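PDB 1UAY: type II 3-hydroxyacyl-CoA dehydrogenase from Thermus thermophilus, which probably catalyses the NAD-dependent oxidation of 3-hydroxyacyl-CoA in fatty acid beta-oxidation, using the Rossmann fold of the short-chain dehydrogenases. Local coordinates for residues S4-G9 and R55-R60; F68-A73 and F106-L111. All blocks are in the same frame, centred on the assembly; numbering follows the deposited sequence.

Contact 1. Residues S4-G9 and R55-R60. With ADN (adenosine), chain C.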
loop_
_atom_site.group_PDB
_atom_site.type_symbol
_atom_site.label_atom_id
_atom_site.label_comp_id
_atom_site.label_asym_id
_atom_site.label_seq_id
_atom_site.Cartn_x
_atom_site.Cartn_y
_atom_site.Cartn_z
ATOM N N SER A 4 -21.402 -10.629 -24.879
ATOM C CA SER A 4 -20.201 -11.348 -25.255
ATOM C C SER A 4 -19.095 -10.997 -24.264
ATOM O O SER A 4 -19.200 -10.030 -23.503
ATOM C CB SER A 4 -19.770 -10.990 -26.686
ATOM O OG SER A 4 -19.425 -9.620 -26.820
ATOM N N ALA A 5 -18.048 -11.809 -24.257
ATOM C CA ALA A 5 -16.912 -11.585 -23.382
ATOM C C ALA A 5 -15.652 -11.894 -24.168
ATOM O O ALA A 5 -15.666 -12.732 -25.072
ATOM C CB ALA A 5 -16.997 -12.487 -22.161
ATOM N N LEU A 6 -14.575 -11.195 -23.833
ATOM C CA LEU A 6 -13.284 -11.404 -24.471
ATOM C C LEU A 6 -12.295 -11.759 -23.371
ATOM O O LEU A 6 -12.131 -11.006 -22.411
ATOM C CB LEU A 6 -12.813 -10.134 -25.184
ATOM C CG LEU A 6 -11.373 -10.181 -25.713
ATOM C CD1 LEU A 6 -11.248 -11.252 -26.788
ATOM C CD2 LEU A 6 -10.985 -8.822 -26.267
ATOM N N VAL A 7 -11.654 -12.914 -23.497
ATOM C CA VAL A 7 -10.677 -13.346 -22.507
ATOM C C VAL A 7 -9.342 -13.585 -23.194
ATOM O O VAL A 7 -9.231 -14.467 -24.048
ATOM C CB VAL A 7 -11.107 -14.661 -21.814
ATOM C CG1 VAL A 7 -10.058 -15.073 -20.793
ATOM C CG2 VAL A 7 -12.463 -14.485 -21.147
ATOM N N THR A 8 -8.334 -12.794 -22.843
ATOM C CA THR A 8 -7.020 -12.990 -23.434
ATOM C C THR A 8 -6.306 -14.016 -22.560
ATOM O O THR A 8 -6.509 -14.054 -21.345
ATOM C CB THR A 8 -6.193 -11.674 -23.515
ATOM O OG1 THR A 8 -5.757 -11.282 -22.210
ATOM C CG2 THR A 8 -7.031 -10.562 -24.132
ATOM N N GLY A 9 -5.493 -14.860 -23.186
ATOM C CA GLY A 9 -4.787 -15.901 -22.456
ATOM C C GLY A 9 -5.715 -17.061 -22.130
ATOM O O GLY A 9 -5.411 -17.895 -21.272
ATOM N N ARG A 55 -7.891 -5.983 -32.120
ATOM C CA ARG A 55 -9.050 -5.426 -32.812
ATOM C C ARG A 55 -9.882 -6.531 -33.464
ATOM O O ARG A 55 -11.111 -6.467 -33.465
ATOM C CB ARG A 55 -8.613 -4.396 -33.864
ATOM C CG ARG A 55 -8.206 -3.050 -33.265
ATOM C CD ARG A 55 -7.892 -2.003 -34.332
ATOM N NE ARG A 55 -7.847 -0.660 -33.752
ATOM C CZ ARG A 55 -6.749 0.081 -33.621
ATOM N NH1 ARG A 55 -5.574 -0.372 -34.034
ATOM N NH2 ARG A 55 -6.827 1.279 -33.058
ATOM N N ARG A 56 -9.217 -7.551 -34.002
ATOM C CA ARG A 56 -9.932 -8.651 -34.636
ATOM C C ARG A 56 -10.743 -9.429 -33.604
ATOM O O ARG A 56 -11.883 -9.817 -33.863
ATOM C CB ARG A 56 -8.953 -9.591 -35.344
ATOM C CG ARG A 56 -9.631 -10.642 -36.214
ATOM C CD ARG A 56 -8.686 -11.166 -37.286
ATOM N NE ARG A 56 -7.615 -11.992 -36.738
ATOM C CZ ARG A 56 -7.782 -13.235 -36.299
ATOM N NH1 ARG A 56 -8.983 -13.800 -36.344
ATOM N NH2 ARG A 56 -6.750 -13.915 -35.821
ATOM N N ALA A 57 -10.153 -9.652 -32.432
ATOM C CA ALA A 57 -10.821 -10.383 -31.360
ATOM C C ALA A 57 -12.005 -9.600 -30.790
ATOM O O ALA A 57 -13.060 -10.174 -30.514
ATOM C CB ALA A 57 -9.818 -10.716 -30.251
ATOM N N VAL A 58 -11.822 -8.295 -30.608
ATOM C CA VAL A 58 -12.882 -7.443 -30.085
ATOM C C VAL A 58 -14.070 -7.449 -31.052
ATOM O O VAL A 58 -15.216 -7.611 -30.638
ATOM C CB VAL A 58 -12.368 -5.995 -29.876
ATOM C CG1 VAL A 58 -13.533 -5.051 -29.603
ATOM C CG2 VAL A 58 -11.382 -5.963 -28.712
ATOM N N ALA A 59 -13.791 -7.294 -32.343
ATOM C CA ALA A 59 -14.847 -7.297 -33.350
ATOM C C ALA A 59 -15.553 -8.654 -33.393
ATOM O O ALA A 59 -16.771 -8.722 -33.546
ATOM C CB ALA A 59 -14.267 -6.961 -34.723
ATOM N N ARG A 60 -14.787 -9.735 -33.260
ATOM C CA ARG A 60 -15.371 -11.072 -33.279
ATOM C C ARG A 60 -16.373 -11.217 -32.133
ATOM O O ARG A 60 -17.448 -11.787 -32.305
ATOM C CB ARG A 60 -14.277 -12.135 -33.148
ATOM C CG ARG A 60 -14.797 -13.566 -33.227
ATOM C CD ARG A 60 -15.289 -13.912 -34.629
ATOM N NE ARG A 60 -15.960 -15.212 -34.668
ATOM C CZ ARG A 60 -17.196 -15.425 -34.229
ATOM N NH1 ARG A 60 -17.902 -14.425 -33.719
ATOM N NH2 ARG A 60 -17.727 -16.641 -34.295
HETATM O "O5'" ADN C . -1.374 -16.336 -19.506
HETATM C "C5'" ADN C . -1.024 -17.568 -20.144
HETATM C "C4'" ADN C . -1.805 -17.579 -21.479
HETATM O "O4'" ADN C . -1.145 -16.415 -22.077
HETATM C "C3'" ADN C . -1.218 -18.754 -22.283
HETATM O "O3'" ADN C . -2.377 -19.502 -22.715
HETATM C "C2'" ADN C . -0.456 -18.162 -23.489
HETATM O "O2'" ADN C . -0.556 -18.872 -24.724
HETATM C "C1'" ADN C . -0.958 -16.712 -23.441
HETATM N N9 ADN C . -0.114 -15.681 -24.072
HETATM C C8 ADN C . 1.249 -15.409 -23.783
HETATM N N7 ADN C . 1.769 -14.426 -24.463
HETATM C C5 ADN C . 0.708 -13.987 -25.261
HETATM C C6 ADN C . 0.565 -12.925 -26.254
HETATM N N6 ADN C . 1.572 -12.114 -26.588
HETATM N N1 ADN C . -0.677 -12.764 -26.876
HETATM C C2 ADN C . -1.732 -13.585 -26.557
HETATM N N3 ADN C . -1.712 -14.611 -25.637
HETATM C C4 ADN C . -0.464 -14.756 -25.032
#
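The backbones of L6, in strand 4-8, and V58, in helix 51-64, come closest at 6.9 Å between their CA atoms, which places the helix against one face of the parallel sheet in this Rossmann fold. L6 alone represents the strand in the contact, and its two methyls divide the work. CD1 meets CB of A57 at 3.8 Å, while CD2 meets CG2 of V58, also at 3.8 Å. The CB of L6 is directed at the helix, and with CG anti to the backbone N (chi1 171°) and chi2 at 64° the two methyls are spread over A57 and V58. A57 points its CB at the strand. The CB of V58 points away, so this valine takes part through one branch, CG2, and its side chain crosses that of L6 at about a right angle. All three residues are buried and the contact is wholly apolar; L6 also packs on V30 and L32, and A57 on L32 and V44, which extends the same layer over neighbouring strands. Past the strand's end the chain enters the adenosine pocket, where the CA of G9 lies 3.6 Å from C4' of the ligand.

Contact 2. Residues F68-A73 and F106-L111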
loop_
_atom_site.group_PDB
_atom_site.type_symbol
_atom_site.label_atom_id
_atom_site.label_comp_id
_atom_site.label_asym_id
_atom_site.label_seq_id
_atom_site.Cartn_x
_atom_site.Cartn_y
_atom_site.Cartn_z
ATOM N N PHE A 68 -19.423 -7.032 -23.085
ATOM C CA PHE A 68 -19.570 -6.545 -21.720
ATOM C C PHE A 68 -18.377 -6.866 -20.825
ATOM O O PHE A 68 -17.878 -5.994 -20.111
ATOM C CB PHE A 68 -20.837 -7.140 -21.093
ATOM C CG PHE A 68 -21.136 -6.615 -19.715
ATOM C CD1 PHE A 68 -21.885 -5.458 -19.547
ATOM C CD2 PHE A 68 -20.650 -7.267 -18.587
ATOM C CE1 PHE A 68 -22.147 -4.953 -18.274
ATOM C CE2 PHE A 68 -20.903 -6.772 -17.308
ATOM C CZ PHE A 68 -21.654 -5.612 -17.153
ATOM N N ALA A 69 -17.917 -8.114 -20.860
ATOM C CA ALA A 69 -16.810 -8.537 -20.010
ATOM C C ALA A 69 -15.510 -8.739 -20.759
ATOM O O ALA A 69 -15.459 -9.454 -21.759
ATOM C CB ALA A 69 -17.183 -9.824 -19.281
ATOM N N VAL A 70 -14.457 -8.099 -20.265
ATOM C CA VAL A 70 -13.136 -8.222 -20.857
ATOM C C VAL A 70 -12.199 -8.653 -19.740
ATOM O O VAL A 70 -12.121 -8.003 -18.695
ATOM C CB VAL A 70 -12.643 -6.880 -21.439
ATOM C CG1 VAL A 70 -11.259 -7.054 -22.048
ATOM C CG2 VAL A 70 -13.625 -6.376 -22.483
ATOM N N VAL A 71 -11.508 -9.766 -19.956
ATOM C CA VAL A 71 -10.575 -10.284 -18.966
ATOM C C VAL A 71 -9.196 -10.436 -19.590
ATOM O O VAL A 71 -9.012 -11.239 -20.512
ATOM C CB VAL A 71 -11.026 -11.666 -18.443
ATOM C CG1 VAL A 71 -10.061 -12.158 -17.374
ATOM C CG2 VAL A 71 -12.443 -11.584 -17.895
ATOM N N SER A 72 -8.233 -9.649 -19.111
ATOM C CA SER A 72 -6.861 -9.737 -19.609
ATOM C C SER A 72 -6.099 -10.707 -18.723
ATOM O O SER A 72 -5.760 -10.386 -17.582
ATOM C CB SER A 72 -6.165 -8.372 -19.579
ATOM O OG SER A 72 -6.288 -7.703 -20.822
ATOM N N ALA A 73 -5.838 -11.898 -19.244
ATOM C CA ALA A 73 -5.120 -12.904 -18.478
ATOM C C ALA A 73 -3.922 -13.446 -19.245
ATOM O O ALA A 73 -3.315 -14.434 -18.839
ATOM C CB ALA A 73 -6.061 -14.040 -18.099
ATOM N N PHE A 106 -2.577 -2.907 -21.620
ATOM C CA PHE A 106 -3.028 -1.565 -21.972
ATOM C C PHE A 106 -3.678 -1.584 -23.353
ATOM O O PHE A 106 -4.683 -0.909 -23.595
ATOM C CB PHE A 106 -1.854 -0.585 -21.993
ATOM C CG PHE A 106 -2.254 0.819 -22.352
ATOM C CD1 PHE A 106 -2.962 1.600 -21.446
ATOM C CD2 PHE A 106 -1.952 1.351 -23.603
ATOM C CE1 PHE A 106 -3.366 2.891 -21.780
ATOM C CE2 PHE A 106 -2.353 2.643 -23.945
ATOM C CZ PHE A 106 -3.062 3.412 -23.030
ATOM N N ASN A 107 -3.098 -2.369 -24.255
ATOM C CA ASN A 107 -3.605 -2.478 -25.616
ATOM C C ASN A 107 -5.029 -3.033 -25.595
ATOM O O ASN A 107 -5.922 -2.507 -26.261
ATOM C CB ASN A 107 -2.669 -3.383 -26.431
ATOM C CG ASN A 107 -2.817 -3.189 -27.925
ATOM O OD1 ASN A 107 -3.141 -2.098 -28.395
ATOM N ND2 ASN A 107 -2.556 -4.247 -28.685
ATOM N N VAL A 108 -5.249 -4.084 -24.817
ATOM C CA VAL A 108 -6.573 -4.680 -24.717
ATOM C C VAL A 108 -7.555 -3.698 -24.077
ATOM O O VAL A 108 -8.690 -3.546 -24.533
ATOM C CB VAL A 108 -6.515 -5.984 -23.889
ATOM C CG1 VAL A 108 -7.921 -6.484 -23.573
ATOM C CG2 VAL A 108 -5.735 -7.041 -24.663
ATOM N N LEU A 109 -7.110 -3.012 -23.031
ATOM C CA LEU A 109 -7.973 -2.066 -22.342
ATOM C C LEU A 109 -8.435 -0.909 -23.225
ATOM O O LEU A 109 -9.632 -0.612 -23.291
ATOM C CB LEU A 109 -7.264 -1.528 -21.097
ATOM C CG LEU A 109 -8.080 -0.595 -20.197
ATOM C CD1 LEU A 109 -7.680 -0.813 -18.746
ATOM C CD2 LEU A 109 -7.874 0.846 -20.619
ATOM N N ARG A 110 -7.501 -0.260 -23.914
ATOM C CA ARG A 110 -7.858 0.880 -24.760
ATOM C C ARG A 110 -8.751 0.491 -25.939
ATOM O O ARG A 110 -9.694 1.213 -26.273
ATOM C CB ARG A 110 -6.590 1.578 -25.280
ATOM C CG ARG A 110 -5.892 0.832 -26.401
ATOM C CD ARG A 110 -4.525 1.405 -26.775
ATOM N NE ARG A 110 -3.981 0.645 -27.899
ATOM C CZ ARG A 110 -3.985 1.052 -29.165
ATOM N NH1 ARG A 110 -4.485 2.236 -29.496
ATOM N NH2 ARG A 110 -3.539 0.242 -30.115
ATOM N N LEU A 111 -8.463 -0.650 -26.558
ATOM C CA LEU A 111 -9.230 -1.100 -27.713
ATOM C C LEU A 111 -10.614 -1.614 -27.337
ATOM O O LEU A 111 -11.599 -1.316 -28.019
ATOM C CB LEU A 111 -8.440 -2.169 -28.477
ATOM C CG LEU A 111 -7.146 -1.635 -29.106
ATOM C CD1 LEU A 111 -6.364 -2.775 -29.727
ATOM C CD2 LEU A 111 -7.474 -0.576 -30.153
#
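Within residues 106-111 of helix 91-116, V108 alone meets residues 68-73, touching both V70 and S72 of strand 67-72; helix and strand are successive elements of the Rossmann fold. The closest CA pair, S72 and V108, is 7.2 Å apart. The CG1 branch of V108 lies anti to the backbone N (chi1 170°), and this rotation sends it to the strand, where it approaches CG1 of V70 at 3.7 Å. V70 has its CG1 anti to N as well, and the two side chains slide past each other in opposite directions, meeting through one methyl each. The S72 hydroxyl sits against the valine: its OG is 3.4 Å from V108 CG1 and 3.5 Å from V108 CB, a polar atom packed on hydrocarbon.

Elsewhere on the helix, N107 and R110 form a pair one turn apart. N107 ND2 donates to the backbone O of V48, a residue of the adenosine pocket, and R110 NH2 also makes a salt bridge with E51, so the pair links the helix to the 48-51 region. L111 CD2 lies over one face of the guanidinium. R110 NE and NH2 both donate hydrogen bonds to N107 OD1, each at 2.9 Å; N-H...O angles of 147° and 144° show two bent bonds sharing one acceptor, which lies within 8° of the guanidinium plane.

In the fold
Starting from the N terminus, strand 4-8 is the first element, and contact 1 closes when helix 51-64 returns to it, enclosing helix 13-25 and strands 28-33 and 42-45. The chain then passes directly into strand 67-72, and contact 2 closes through helix 91-116. The two loops run in series, neither nested nor crossed. Their centres are 8 Å apart, and the strands are sheet neighbours: L6 N to A69 O and L6 O to V71 N, each 2.8 Å, are probable hydrogen bonds. T8 touches V108, and V58 touches A115, so the two helices and two strands form one packed unit. G9 and A73, each just past the C-terminal end of its strand, both belong to the adenosine pocket.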